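Local coordinates for protein type III effector XopAI (Xanthomonas citri, PDB 6K93) that is a type III effector with a mono-ADP-ribosyltransferase fold that probably binds arginine-containing peptides, at residues Q148-M153 against S275-R280; L168-A173 against K201-A206; G271-M276 against Q284-P289; Q122-L127 against Q141-M146; V220-D225 against R245-S250. All blocks are in the same frame, centred on the assembly; numbering follows the deposited sequence.

In the fold
From the N terminus, interaction 4 closes first: helix 117-128 turns back onto helix 136-156. Interaction 1 then opens further along helix 136-156 and closes 122 residues later on the loop after strand 272-273. Interactions 2 and 5 lie wholly within that long loop, one after the other. Interaction 2 crosses helix 165-174 with helix 194-209, and interaction 5 joins strands 218-224 and 247-250 of the two sheets. Interaction 3 is the short hairpin 272-273/285-288. It starts before interaction 1 ends, shares S275 and M276 with it, and closes later. Interactions 1, 3, 4 and 5 all touch interaction 2, so the helices and the three-stranded sheet meet there.

Interaction 1 (Q148-M153 against S275-R280)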
# COMPACT_ATOMS: atom_id res chain seq x y z
N GLN A 148 8.51 -5.02 17.43
CA GLN A 148 8.51 -4.45 18.77
C GLN A 148 7.86 -3.07 18.78
O GLN A 148 7.06 -2.77 19.67
CB GLN A 148 9.94 -4.38 19.30
CG GLN A 148 10.06 -3.91 20.75
CD GLN A 148 9.36 -4.81 21.76
OE1 GLN A 148 9.13 -5.99 21.51
NE2 GLN A 148 9.02 -4.24 22.91
N ARG A 149 8.20 -2.23 17.80
CA ARG A 149 7.62 -0.89 17.75
C ARG A 149 6.10 -0.95 17.65
O ARG A 149 5.39 -0.19 18.31
CB ARG A 149 8.21 -0.10 16.57
CG ARG A 149 7.53 1.23 16.28
CD ARG A 149 8.16 1.99 15.12
NE ARG A 149 7.60 3.35 15.00
CZ ARG A 149 7.02 3.83 13.91
NH1 ARG A 149 6.92 3.09 12.82
NH2 ARG A 149 6.53 5.06 13.91
N MET A 150 5.58 -1.85 16.82
CA MET A 150 4.15 -1.90 16.60
C MET A 150 3.42 -2.60 17.75
O MET A 150 2.30 -2.20 18.08
CB MET A 150 3.85 -2.57 15.25
CG MET A 150 4.37 -1.75 14.10
SD MET A 150 3.76 -0.04 14.17
CE MET A 150 4.35 0.58 12.62
N ALA A 151 4.02 -3.61 18.38
CA ALA A 151 3.41 -4.15 19.59
C ALA A 151 3.32 -3.07 20.66
O ALA A 151 2.29 -2.95 21.36
CB ALA A 151 4.22 -5.35 20.07
N GLN A 152 4.38 -2.27 20.82
CA GLN A 152 4.35 -1.17 21.77
C GLN A 152 3.31 -0.14 21.37
O GLN A 152 2.63 0.44 22.22
CB GLN A 152 5.73 -0.53 21.87
CG GLN A 152 5.85 0.41 23.06
CD GLN A 152 5.70 -0.32 24.39
OE1 GLN A 152 6.38 -1.31 24.65
NE2 GLN A 152 4.79 0.18 25.22
N MET A 153 3.18 0.10 20.08
CA MET A 153 2.20 1.07 19.61
C MET A 153 0.78 0.63 19.93
O MET A 153 -0.05 1.46 20.31
CB MET A 153 2.33 1.27 18.10
CG MET A 153 1.47 2.41 17.62
SD MET A 153 2.06 3.04 16.07
CE MET A 153 3.78 3.46 16.41
N SER A 275 0.56 8.40 9.14
CA SER A 275 1.69 9.12 9.75
C SER A 275 2.13 8.49 11.07
O SER A 275 3.32 8.48 11.38
CB SER A 275 1.33 10.60 9.93
OG SER A 275 0.16 10.77 10.73
N MET A 276 1.19 7.94 11.84
CA MET A 276 1.55 7.29 13.10
C MET A 276 2.51 6.11 12.90
O MET A 276 3.26 5.76 13.84
CB MET A 276 0.26 6.78 13.78
CG MET A 276 -0.67 7.85 14.29
SD MET A 276 -0.67 7.80 16.09
CE MET A 276 -1.28 6.14 16.39
N PHE A 277 2.48 5.47 11.72
CA PHE A 277 3.24 4.25 11.46
C PHE A 277 4.45 4.49 10.59
O PHE A 277 5.31 3.62 10.50
CB PHE A 277 2.31 3.22 10.83
CG PHE A 277 1.00 3.16 11.51
CD1 PHE A 277 0.93 2.69 12.81
CD2 PHE A 277 -0.14 3.63 10.90
CE1 PHE A 277 -0.27 2.67 13.49
CE2 PHE A 277 -1.35 3.60 11.56
CZ PHE A 277 -1.42 3.14 12.86
N SER A 278 4.55 5.66 10.00
CA SER A 278 5.55 5.94 8.99
C SER A 278 6.93 6.11 9.60
O SER A 278 7.10 6.56 10.74
CB SER A 278 5.17 7.22 8.25
OG SER A 278 6.10 7.52 7.23
N GLU A 279 7.94 5.76 8.80
CA GLU A 279 9.33 6.05 9.11
C GLU A 279 9.71 7.49 8.85
O GLU A 279 10.82 7.89 9.22
CB GLU A 279 10.25 5.15 8.28
CG GLU A 279 10.13 3.75 8.72
CD GLU A 279 11.40 2.94 8.52
OE1 GLU A 279 12.35 3.43 7.86
OE2 GLU A 279 11.39 1.83 9.03
N ARG A 280 8.84 8.27 8.22
CA ARG A 280 9.04 9.71 8.05
C ARG A 280 7.95 10.41 8.85
O ARG A 280 6.89 10.76 8.30
CB ARG A 280 9.05 10.08 6.57
CG ARG A 280 10.44 9.82 5.95
CD ARG A 280 10.52 10.20 4.48
NE ARG A 280 9.46 9.54 3.73
CZ ARG A 280 9.35 8.22 3.57
NH1 ARG A 280 10.28 7.42 4.09
NH2 ARG A 280 8.35 7.71 2.89
O HOH W 1 5.52 7.45 12.65
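The guanidinium of R149 reaches the backbone of the loop 275-280 among three carbonyl oxygens, but only one of them takes a direct hydrogen bond. R149 NH1 donates to F277 O at 2.9 Å, with an N-H...O angle of 161°. The oxygen lies close to the guanidinium plane. Seen from the carbonyl, the donor stands well above the C=O plane and off the lone pairs. The side chain is extended from CG to NE, with CG anti to the backbone N (chi1 171°), which carries the charged group across to the loop. R149 NH2 makes a weak bond of 2.9 Å to water 1. That water donates to S275 O at 2.7 Å and to S278 O at 2.6 Å, so it ties the turn together. R149 NH1 has a second acceptor in Q172 OE1 of helix 165-174.

Two methionines lie beside this polar part. M153 SD sits 4.5 Å from the centroid of the F277 ring, in an oblique Met-aromatic contact. M153 CE bends back over one face of the R149 guanidinium, toward its rim. M150 CE comes to the ring edge, 3.8 Å from F277 CB. L168 and L171 of helix 165-174 also touch F277. Within the loop, R280 N donates to S278 OG at 3.0 Å. The arrangement joins helix 136-156 to the loop between strands 272-273 and 285-288, which is shaped here by this ST turn.

Interaction 2 (L168-A173 against K201-A206)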
# COMPACT_ATOMS: atom_id res chain seq x y z
N LEU A 168 0.39 -3.80 10.89
CA LEU A 168 0.97 -2.49 11.17
C LEU A 168 2.40 -2.38 10.67
O LEU A 168 2.81 -1.35 10.14
CB LEU A 168 0.91 -2.21 12.67
CG LEU A 168 -0.48 -2.00 13.31
CD1 LEU A 168 -0.36 -1.77 14.81
CD2 LEU A 168 -1.19 -0.83 12.64
N VAL A 169 3.17 -3.47 10.79
CA VAL A 169 4.53 -3.47 10.23
C VAL A 169 4.49 -3.23 8.73
O VAL A 169 5.33 -2.52 8.17
CB VAL A 169 5.25 -4.79 10.58
CG1 VAL A 169 6.55 -4.92 9.80
CG2 VAL A 169 5.52 -4.88 12.07
N ALA A 170 3.49 -3.79 8.04
CA ALA A 170 3.35 -3.56 6.61
C ALA A 170 3.17 -2.08 6.29
O ALA A 170 3.69 -1.61 5.27
CB ALA A 170 2.18 -4.39 6.05
N LEU A 171 2.42 -1.35 7.12
CA LEU A 171 2.27 0.08 6.89
C LEU A 171 3.59 0.80 7.07
O LEU A 171 3.95 1.66 6.27
CB LEU A 171 1.19 0.67 7.81
CG LEU A 171 -0.24 0.18 7.62
CD1 LEU A 171 -1.16 0.89 8.63
CD2 LEU A 171 -0.71 0.40 6.20
N GLN A 172 4.36 0.44 8.10
CA GLN A 172 5.68 1.03 8.23
C GLN A 172 6.56 0.68 7.03
O GLN A 172 7.24 1.54 6.48
CB GLN A 172 6.35 0.61 9.54
CG GLN A 172 7.70 1.29 9.73
CD GLN A 172 8.36 0.95 11.05
OE1 GLN A 172 7.72 0.53 11.99
NE2 GLN A 172 9.68 1.16 11.12
N ALA A 173 6.52 -0.59 6.60
CA ALA A 173 7.34 -1.01 5.46
C ALA A 173 6.95 -0.26 4.20
O ALA A 173 7.80 0.05 3.36
CB ALA A 173 7.20 -2.52 5.25
N LYS A 201 -1.09 -8.20 0.72
CA LYS A 201 -2.15 -8.71 1.58
C LYS A 201 -2.12 -8.04 2.94
O LYS A 201 -3.17 -7.73 3.51
CB LYS A 201 -2.00 -10.23 1.72
CG LYS A 201 -2.18 -10.95 0.41
CD LYS A 201 -1.90 -12.43 0.52
CE LYS A 201 -1.94 -13.06 -0.85
NZ LYS A 201 -1.35 -14.44 -0.85
N CYS A 202 -0.94 -7.83 3.49
CA CYS A 202 -0.85 -7.24 4.82
C CYS A 202 -1.10 -5.73 4.81
O CYS A 202 -1.71 -5.21 5.75
CB CYS A 202 0.49 -7.58 5.44
SG CYS A 202 0.54 -9.32 5.96
N ILE A 203 -0.70 -5.02 3.75
CA ILE A 203 -1.04 -3.60 3.69
C ILE A 203 -2.54 -3.42 3.54
O ILE A 203 -3.15 -2.59 4.21
CB ILE A 203 -0.29 -2.91 2.54
CG1 ILE A 203 1.23 -2.96 2.73
CG2 ILE A 203 -0.76 -1.46 2.41
CD1 ILE A 203 2.02 -2.47 1.52
N ILE A 204 -3.17 -4.19 2.65
CA ILE A 204 -4.61 -4.06 2.45
C ILE A 204 -5.34 -4.39 3.73
O ILE A 204 -6.28 -3.69 4.11
CB ILE A 204 -5.08 -4.96 1.29
CG1 ILE A 204 -4.45 -4.48 -0.02
CG2 ILE A 204 -6.60 -4.94 1.17
CD1 ILE A 204 -4.67 -5.42 -1.19
N SER A 205 -4.93 -5.46 4.40
CA SER A 205 -5.52 -5.84 5.68
C SER A 205 -5.40 -4.72 6.69
O SER A 205 -6.37 -4.41 7.40
CB SER A 205 -4.83 -7.11 6.18
OG SER A 205 -5.47 -7.60 7.33
N ALA A 206 -4.22 -4.10 6.78
CA ALA A 206 -4.02 -3.00 7.71
C ALA A 206 -4.97 -1.85 7.40
O ALA A 206 -5.57 -1.26 8.30
CB ALA A 206 -2.59 -2.52 7.67
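L171 lies against A206 with its whole branched end. Its CB leads to CG, which is 3.6 Å from A206 CB. CG is anti to the carbonyl carbon (chi1 -64°), which turns the branch toward helix 194-209. Beyond CG the two methyls straddle the alanine: L171 CD1 and L171 CD2 are each 3.8 Å from A206 CB. L171 CD2 also comes within 4.2 Å of I203 CG2.

One residue earlier, A170 points at the other helix. A170 CB meets C202 CB at 3.7 Å and I203 CG1 at the same distance, so the methyl touches two neighbouring side chains at once. Here the backbones come closest, with the CA atoms of A170 and I203 5.3 Å apart. The segment axes approach to 7.9 Å at an angle of 108°, so the helices run nearly across each other. F123 of helix 117-128 touches both A170 and C202, and F246 covers I203 from the loop side.

All five touching residues are buried, and no polar pair forms between them. The side chains meet carbon to carbon, with A170 O against I203 CG1. Two alanines at the crossing let the helices lie close, and the cohesion is that of apolar packing in the core.

Interaction 3 (G271-M276 against Q284-P289); sequences GKRISM and QEVLFP
K272 and L287 face each other as a hydrogen-bonded antiparallel pair. L287 N donates to K272 O at 3.0 Å. The return bond from K272 N to L287 O is weak at 3.4 Å. Next comes R273 with V286, a non-hydrogen-bonded pair, and then I274 N donates to E285 O at 3.0 Å and 172°. Water 2 also donates to E285 O, at 2.8 Å, so this carbonyl has two donors.

Side chains fill in around this backbone. I274 CG1 stands between the backbone N and the carbonyl carbon (chi1 64°), and the chain crosses E285 obliquely. I274 CD1 lies 3.7 Å from E285 CD. At the other end G271 is packed by two side chains. G271 CA is 3.5 Å from F288 CE2, and G271 C is 3.6 Å from V286 CG1.

Farther out, W174 NE1 donates to E285 OE2 and thereby helps to place the carboxylate that I274 meets. E251 binds both R273 NE and Q284 NE2, while K272 NZ turns away to S215. Strand 247-250 bonds along the other edge of 285-288. The contact is a beta hairpin, 272-273 with 285-288, forming two strands of a three-stranded antiparallel sheet.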
# COMPACT_ATOMS: atom_id res chain seq x y z
N GLY A 271 -9.82 7.19 3.14
CA GLY A 271 -8.39 7.05 3.01
C GLY A 271 -7.76 7.14 4.39
O GLY A 271 -8.13 8.00 5.20
N LYS A 272 -6.76 6.31 4.68
CA LYS A 272 -6.30 6.17 6.04
C LYS A 272 -5.01 6.95 6.26
O LYS A 272 -4.08 6.90 5.45
CB LYS A 272 -6.07 4.69 6.39
CG LYS A 272 -7.35 3.89 6.51
CD LYS A 272 -8.13 4.31 7.70
CE LYS A 272 -9.34 3.43 7.96
NZ LYS A 272 -10.41 3.65 6.97
N ARG A 273 -4.97 7.65 7.39
CA ARG A 273 -3.80 8.40 7.83
C ARG A 273 -2.78 7.44 8.41
O ARG A 273 -3.09 6.73 9.38
CB ARG A 273 -4.21 9.42 8.88
CG ARG A 273 -5.37 10.28 8.45
CD ARG A 273 -5.88 11.12 9.60
NE ARG A 273 -5.06 12.31 9.70
CZ ARG A 273 -5.31 13.30 10.56
NH1 ARG A 273 -6.36 13.23 11.38
NH2 ARG A 273 -4.53 14.37 10.60
N ILE A 274 -1.60 7.37 7.81
CA ILE A 274 -0.59 6.42 8.28
C ILE A 274 0.64 7.10 8.86
O ILE A 274 1.66 6.43 9.12
CB ILE A 274 -0.21 5.43 7.17
CG1 ILE A 274 0.46 6.12 5.97
CG2 ILE A 274 -1.46 4.69 6.69
CD1 ILE A 274 1.15 5.09 5.02
N SER A 275 0.56 8.40 9.14
CA SER A 275 1.69 9.12 9.75
C SER A 275 2.13 8.49 11.07
O SER A 275 3.32 8.48 11.38
CB SER A 275 1.33 10.60 9.93
OG SER A 275 0.16 10.77 10.73
N MET A 276 1.19 7.94 11.84
CA MET A 276 1.55 7.29 13.10
C MET A 276 2.51 6.11 12.90
O MET A 276 3.26 5.76 13.84
CB MET A 276 0.26 6.78 13.78
CG MET A 276 -0.67 7.85 14.29
SD MET A 276 -0.67 7.80 16.09
CE MET A 276 -1.28 6.14 16.39
N GLN A 284 2.52 13.51 6.39
CA GLN A 284 1.09 13.30 6.70
C GLN A 284 0.48 12.51 5.53
O GLN A 284 -0.37 12.99 4.77
CB GLN A 284 0.35 14.63 6.94
CG GLN A 284 0.82 15.29 8.24
CD GLN A 284 0.12 16.62 8.50
OE1 GLN A 284 0.79 17.64 8.64
NE2 GLN A 284 -1.20 16.61 8.58
N GLU A 285 0.92 11.25 5.40
CA GLU A 285 0.53 10.40 4.29
C GLU A 285 -0.83 9.78 4.53
O GLU A 285 -1.15 9.35 5.63
CB GLU A 285 1.57 9.32 4.05
CG GLU A 285 1.26 8.42 2.88
CD GLU A 285 2.42 7.50 2.51
OE1 GLU A 285 3.42 7.43 3.24
OE2 GLU A 285 2.31 6.86 1.45
N VAL A 286 -1.62 9.73 3.46
CA VAL A 286 -2.90 9.03 3.39
C VAL A 286 -2.76 7.98 2.30
O VAL A 286 -2.28 8.29 1.21
CB VAL A 286 -4.07 9.98 3.09
CG1 VAL A 286 -5.34 9.25 2.81
CG2 VAL A 286 -4.24 10.95 4.28
N LEU A 287 -3.15 6.74 2.58
CA LEU A 287 -2.92 5.63 1.67
C LEU A 287 -4.24 4.95 1.36
O LEU A 287 -5.00 4.62 2.29
CB LEU A 287 -1.92 4.65 2.26
CG LEU A 287 -1.52 3.54 1.30
CD1 LEU A 287 -0.84 4.06 0.07
CD2 LEU A 287 -0.63 2.55 2.02
N PHE A 288 -4.52 4.78 0.08
CA PHE A 288 -5.70 4.05 -0.38
C PHE A 288 -5.32 2.69 -0.92
O PHE A 288 -4.32 2.58 -1.66
CB PHE A 288 -6.44 4.82 -1.49
CG PHE A 288 -6.87 6.23 -1.14
CD1 PHE A 288 -6.02 7.28 -1.39
CD2 PHE A 288 -8.14 6.48 -0.68
CE1 PHE A 288 -6.42 8.58 -1.15
CE2 PHE A 288 -8.54 7.78 -0.43
CZ PHE A 288 -7.68 8.81 -0.67
N PRO A 289 -6.08 1.65 -0.63
CA PRO A 289 -5.74 0.32 -1.12
C PRO A 289 -6.23 0.10 -2.54
O PRO A 289 -7.19 0.76 -2.98
CB PRO A 289 -6.47 -0.62 -0.16
CG PRO A 289 -7.67 0.17 0.27
CD PRO A 289 -7.22 1.62 0.33
O HOH W 2 -1.31 11.02 7.86

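Interaction 4 (Q122-L127 against Q141-M146); sequences QFKTAL and QRWNGM
W143 of helix 136-156 fills the gap between the two helices, and its six-membered ring is packed on several sides. K124 lies over one face. K124 CB is 3.5 Å from W143 CZ2, and K124 CA stands 3.8 Å from the centroid of the six-membered ring, 20° off its normal, in a CH-pi contact. F123 CE2 is 3.6 Å from W143 CZ3. The two rings form an offset edge-to-face pair, the edge of W143 toward the face of F123, with planes at 68°. L127 CD2 also reaches the edge of the indole, 4.1 Å from W143 CE3. V169, A170 and A173 of helix 165-174 continue this packing behind W143, F123 and L127. L127 and M146 meet tip to tip, L127 CD1 4.0 Å from M146 CE.

Toward the end of the lysine the contact is polar and looser. K124 is fully extended, with CG anti to the backbone N (chi1 175°), so its methylenes run across the face of the indole, from over the benzo ring to NE1. The ammonium emerges beyond the ring; K124 as a whole is partly exposed. There K124 NZ donates to water 3 at 2.9 Å, and that water donates to N144 OD1 at 2.9 Å. The segment axes stay 10.7 Å apart, spanned by the indole. The lysine's aliphatic part thus adds to the apolar packing, while its charge remains hydrated.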
# COMPACT_ATOMS: atom_id res chain seq x y z
N GLN A 122 4.11 -15.23 5.65
CA GLN A 122 4.62 -15.03 4.30
C GLN A 122 5.15 -13.62 4.12
O GLN A 122 6.19 -13.42 3.50
CB GLN A 122 3.52 -15.33 3.28
CG GLN A 122 3.26 -16.82 3.12
CD GLN A 122 1.89 -17.15 2.56
OE1 GLN A 122 1.08 -16.28 2.26
NE2 GLN A 122 1.64 -18.45 2.40
N PHE A 123 4.44 -12.63 4.66
CA PHE A 123 4.93 -11.26 4.56
C PHE A 123 6.26 -11.10 5.32
O PHE A 123 7.19 -10.45 4.83
CB PHE A 123 3.86 -10.29 5.09
CG PHE A 123 4.37 -8.91 5.34
CD1 PHE A 123 5.01 -8.20 4.34
CD2 PHE A 123 4.22 -8.31 6.58
CE1 PHE A 123 5.51 -6.95 4.56
CE2 PHE A 123 4.72 -7.04 6.81
CZ PHE A 123 5.37 -6.36 5.81
N LYS A 124 6.39 -11.74 6.47
CA LYS A 124 7.67 -11.74 7.18
C LYS A 124 8.79 -12.26 6.28
O LYS A 124 9.85 -11.64 6.17
CB LYS A 124 7.58 -12.58 8.46
CG LYS A 124 8.91 -12.72 9.19
CD LYS A 124 8.79 -13.53 10.45
CE LYS A 124 10.13 -13.56 11.15
NZ LYS A 124 10.08 -14.30 12.43
N THR A 125 8.56 -13.40 5.61
CA THR A 125 9.58 -13.90 4.70
C THR A 125 9.85 -12.91 3.58
O THR A 125 11.01 -12.64 3.24
CB THR A 125 9.17 -15.23 4.11
OG1 THR A 125 9.11 -16.18 5.16
CG2 THR A 125 10.17 -15.70 3.05
N ALA A 126 8.80 -12.34 2.99
CA ALA A 126 8.99 -11.41 1.89
C ALA A 126 9.85 -10.23 2.30
O ALA A 126 10.74 -9.81 1.55
CB ALA A 126 7.63 -10.93 1.36
N LEU A 127 9.57 -9.65 3.46
CA LEU A 127 10.33 -8.49 3.89
C LEU A 127 11.78 -8.87 4.17
O LEU A 127 12.70 -8.19 3.71
CB LEU A 127 9.68 -7.84 5.10
CG LEU A 127 10.26 -6.46 5.44
CD1 LEU A 127 9.19 -5.54 6.01
CD2 LEU A 127 11.42 -6.60 6.43
N GLN A 141 16.83 -8.31 11.87
CA GLN A 141 16.89 -7.37 12.98
C GLN A 141 15.93 -6.22 12.76
O GLN A 141 15.23 -5.79 13.69
CB GLN A 141 18.32 -6.86 13.15
CG GLN A 141 19.26 -7.90 13.70
CD GLN A 141 18.76 -8.51 14.99
OE1 GLN A 141 18.49 -7.80 15.96
NE2 GLN A 141 18.58 -9.83 15.00
N ARG A 142 15.86 -5.71 11.52
CA ARG A 142 14.93 -4.64 11.20
C ARG A 142 13.48 -5.09 11.45
O ARG A 142 12.69 -4.37 12.07
CB ARG A 142 15.11 -4.22 9.75
CG ARG A 142 14.16 -3.13 9.34
CD ARG A 142 14.47 -2.52 7.98
NE ARG A 142 14.38 -1.06 8.05
CZ ARG A 142 14.21 -0.25 7.01
NH1 ARG A 142 14.12 1.05 7.21
NH2 ARG A 142 14.03 -0.75 5.79
N TRP A 143 13.14 -6.29 10.98
CA TRP A 143 11.81 -6.87 11.20
C TRP A 143 11.49 -6.94 12.69
O TRP A 143 10.43 -6.48 13.14
CB TRP A 143 11.73 -8.29 10.55
CG TRP A 143 10.46 -8.98 10.92
CD1 TRP A 143 10.27 -9.83 11.98
CD2 TRP A 143 9.20 -8.90 10.25
NE1 TRP A 143 8.96 -10.24 12.04
CE2 TRP A 143 8.29 -9.69 10.97
CE3 TRP A 143 8.76 -8.24 9.11
CZ2 TRP A 143 6.96 -9.81 10.59
CZ3 TRP A 143 7.44 -8.38 8.73
CH2 TRP A 143 6.56 -9.16 9.46
N ASN A 144 12.41 -7.50 13.48
CA ASN A 144 12.18 -7.59 14.92
C ASN A 144 11.94 -6.22 15.53
O ASN A 144 11.07 -6.05 16.38
CB ASN A 144 13.37 -8.26 15.60
CG ASN A 144 13.51 -9.72 15.23
OD1 ASN A 144 12.58 -10.33 14.70
ND2 ASN A 144 14.68 -10.29 15.49
N GLY A 145 12.70 -5.21 15.09
CA GLY A 145 12.51 -3.87 15.62
C GLY A 145 11.16 -3.28 15.25
O GLY A 145 10.52 -2.60 16.08
N MET A 146 10.71 -3.51 14.01
CA MET A 146 9.39 -3.04 13.62
C MET A 146 8.30 -3.77 14.41
O MET A 146 7.31 -3.14 14.85
CB MET A 146 9.21 -3.22 12.12
CG MET A 146 10.03 -2.25 11.35
SD MET A 146 9.54 -2.26 9.62
CE MET A 146 10.45 -3.54 9.27
O HOH W 3 12.42 -12.98 13.54

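Interaction 5 (V220-D225 against R245-S250)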
# COMPACT_ATOMS: atom_id res chain seq x y z
N VAL A 220 -6.78 15.40 -0.54
CA VAL A 220 -5.40 14.96 -0.37
C VAL A 220 -4.68 15.08 -1.71
O VAL A 220 -5.29 15.02 -2.78
CB VAL A 220 -5.28 13.53 0.21
CG1 VAL A 220 -5.86 13.48 1.63
CG2 VAL A 220 -5.99 12.49 -0.67
N PHE A 221 -3.36 15.27 -1.64
CA PHE A 221 -2.56 15.73 -2.76
C PHE A 221 -1.51 14.70 -3.13
O PHE A 221 -0.85 14.14 -2.25
CB PHE A 221 -1.92 17.09 -2.39
CG PHE A 221 -2.93 18.12 -1.96
CD1 PHE A 221 -3.61 18.84 -2.89
CD2 PHE A 221 -3.22 18.27 -0.62
CE1 PHE A 221 -4.59 19.75 -2.48
CE2 PHE A 221 -4.18 19.19 -0.21
CZ PHE A 221 -4.85 19.89 -1.15
N THR A 222 -1.35 14.50 -4.43
CA THR A 222 -0.39 13.55 -4.97
C THR A 222 0.28 14.14 -6.20
O THR A 222 -0.33 14.85 -6.99
CB THR A 222 -1.10 12.25 -5.40
OG1 THR A 222 -1.86 11.73 -4.32
CG2 THR A 222 -0.10 11.19 -5.89
N GLY A 223 1.55 13.80 -6.37
CA GLY A 223 2.26 14.07 -7.60
C GLY A 223 3.08 12.85 -7.99
O GLY A 223 3.77 12.31 -7.12
N GLU A 224 3.05 12.47 -9.27
CA GLU A 224 3.84 11.35 -9.77
C GLU A 224 4.32 11.68 -11.17
O GLU A 224 3.70 12.46 -11.87
CB GLU A 224 3.02 10.04 -9.80
CG GLU A 224 2.55 9.52 -8.47
CD GLU A 224 1.97 8.16 -8.55
OE1 GLU A 224 2.50 7.33 -9.33
OE2 GLU A 224 1.01 7.86 -7.81
N ASP A 225 5.41 11.05 -11.58
CA ASP A 225 5.90 11.28 -12.94
C ASP A 225 5.44 10.14 -13.85
O ASP A 225 6.21 9.27 -14.26
CB ASP A 225 7.41 11.41 -12.99
CG ASP A 225 7.90 12.78 -12.60
OD1 ASP A 225 7.22 13.85 -12.87
OD2 ASP A 225 8.98 12.82 -12.04
N ARG A 245 -3.88 0.28 -7.83
CA ARG A 245 -2.65 0.63 -7.14
C ARG A 245 -2.89 0.91 -5.67
O ARG A 245 -4.01 1.23 -5.24
CB ARG A 245 -1.99 1.85 -7.80
CG ARG A 245 -1.72 1.62 -9.28
CD ARG A 245 -0.47 2.45 -9.81
NE ARG A 245 -0.62 3.77 -9.42
CZ ARG A 245 0.28 4.68 -9.00
NH1 ARG A 245 1.62 4.52 -8.92
NH2 ARG A 245 -0.19 5.83 -8.64
N PHE A 246 -1.81 0.80 -4.89
CA PHE A 246 -1.68 1.48 -3.61
C PHE A 246 -1.43 2.94 -3.92
O PHE A 246 -0.33 3.33 -4.33
CB PHE A 246 -0.57 0.88 -2.77
CG PHE A 246 -0.88 -0.51 -2.33
CD1 PHE A 246 -0.60 -1.57 -3.15
CD2 PHE A 246 -1.46 -0.76 -1.09
CE1 PHE A 246 -0.91 -2.86 -2.78
CE2 PHE A 246 -1.78 -2.03 -0.73
CZ PHE A 246 -1.49 -3.09 -1.57
N PHE A 247 -2.44 3.77 -3.74
CA PHE A 247 -2.38 5.17 -4.14
C PHE A 247 -2.11 6.04 -2.92
O PHE A 247 -2.90 6.05 -1.96
CB PHE A 247 -3.69 5.59 -4.78
CG PHE A 247 -3.70 7.01 -5.29
CD1 PHE A 247 -2.82 7.42 -6.29
CD2 PHE A 247 -4.60 7.92 -4.77
CE1 PHE A 247 -2.86 8.73 -6.76
CE2 PHE A 247 -4.63 9.22 -5.24
CZ PHE A 247 -3.77 9.63 -6.23
N ALA A 248 -0.98 6.71 -2.92
CA ALA A 248 -0.57 7.54 -1.80
C ALA A 248 -0.81 9.02 -2.08
O ALA A 248 -0.72 9.50 -3.22
CB ALA A 248 0.90 7.33 -1.47
N ALA A 249 -1.11 9.73 -1.01
CA ALA A 249 -1.34 11.16 -1.06
C ALA A 249 -0.88 11.78 0.25
O ALA A 249 -0.52 11.10 1.19
CB ALA A 249 -2.82 11.46 -1.32
N SER A 250 -0.89 13.11 0.30
CA SER A 250 -0.51 13.87 1.48
C SER A 250 -1.67 14.77 1.90
O SER A 250 -2.36 15.35 1.06
CB SER A 250 0.74 14.68 1.18
OG SER A 250 1.08 15.55 2.23
O HOH W 4 0.74 7.77 -5.12
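This contact bridges the two beta sheets, joining edge strand 218-224 of one to edge strand 247-250 of the other. F221 and S250 make a single antiparallel hydrogen-bonded pair. F221 N donates to S250 O at 2.9 Å, and S250 N donates back to F221 O at 2.8 Å. Beyond it the strands diverge, their axes at 118°, and side chains take over the pairing.

T222 OG1 donates to A248 O at 2.7 Å. The torsion that sets OG1 beside the backbone N (chi1 -54°) aims it there. T222 OG1 also lies 3.4 Å from F247 CZ. V220 CG2 is pressed against A249 CB at 3.4 Å, tighter than usual for two carbons. V286 and F288 also touch V220, so the junction is part of the packing between the sheets of the ADP-ribosyltransferase fold.

Farther along, E224 at the end of its strand and R245 in the loop before strand 247-250 form a salt bridge. R245 NH1 bonds to E224 OE1 at 3.0 Å through the syn lone pair. R245 NH2 lies 2.5 Å from E224 OE2, a doubtfully short distance. The carboxylate and guanidinium planes are turned 45° apart. Water 4 donates to both E224 OE2 and A248 O.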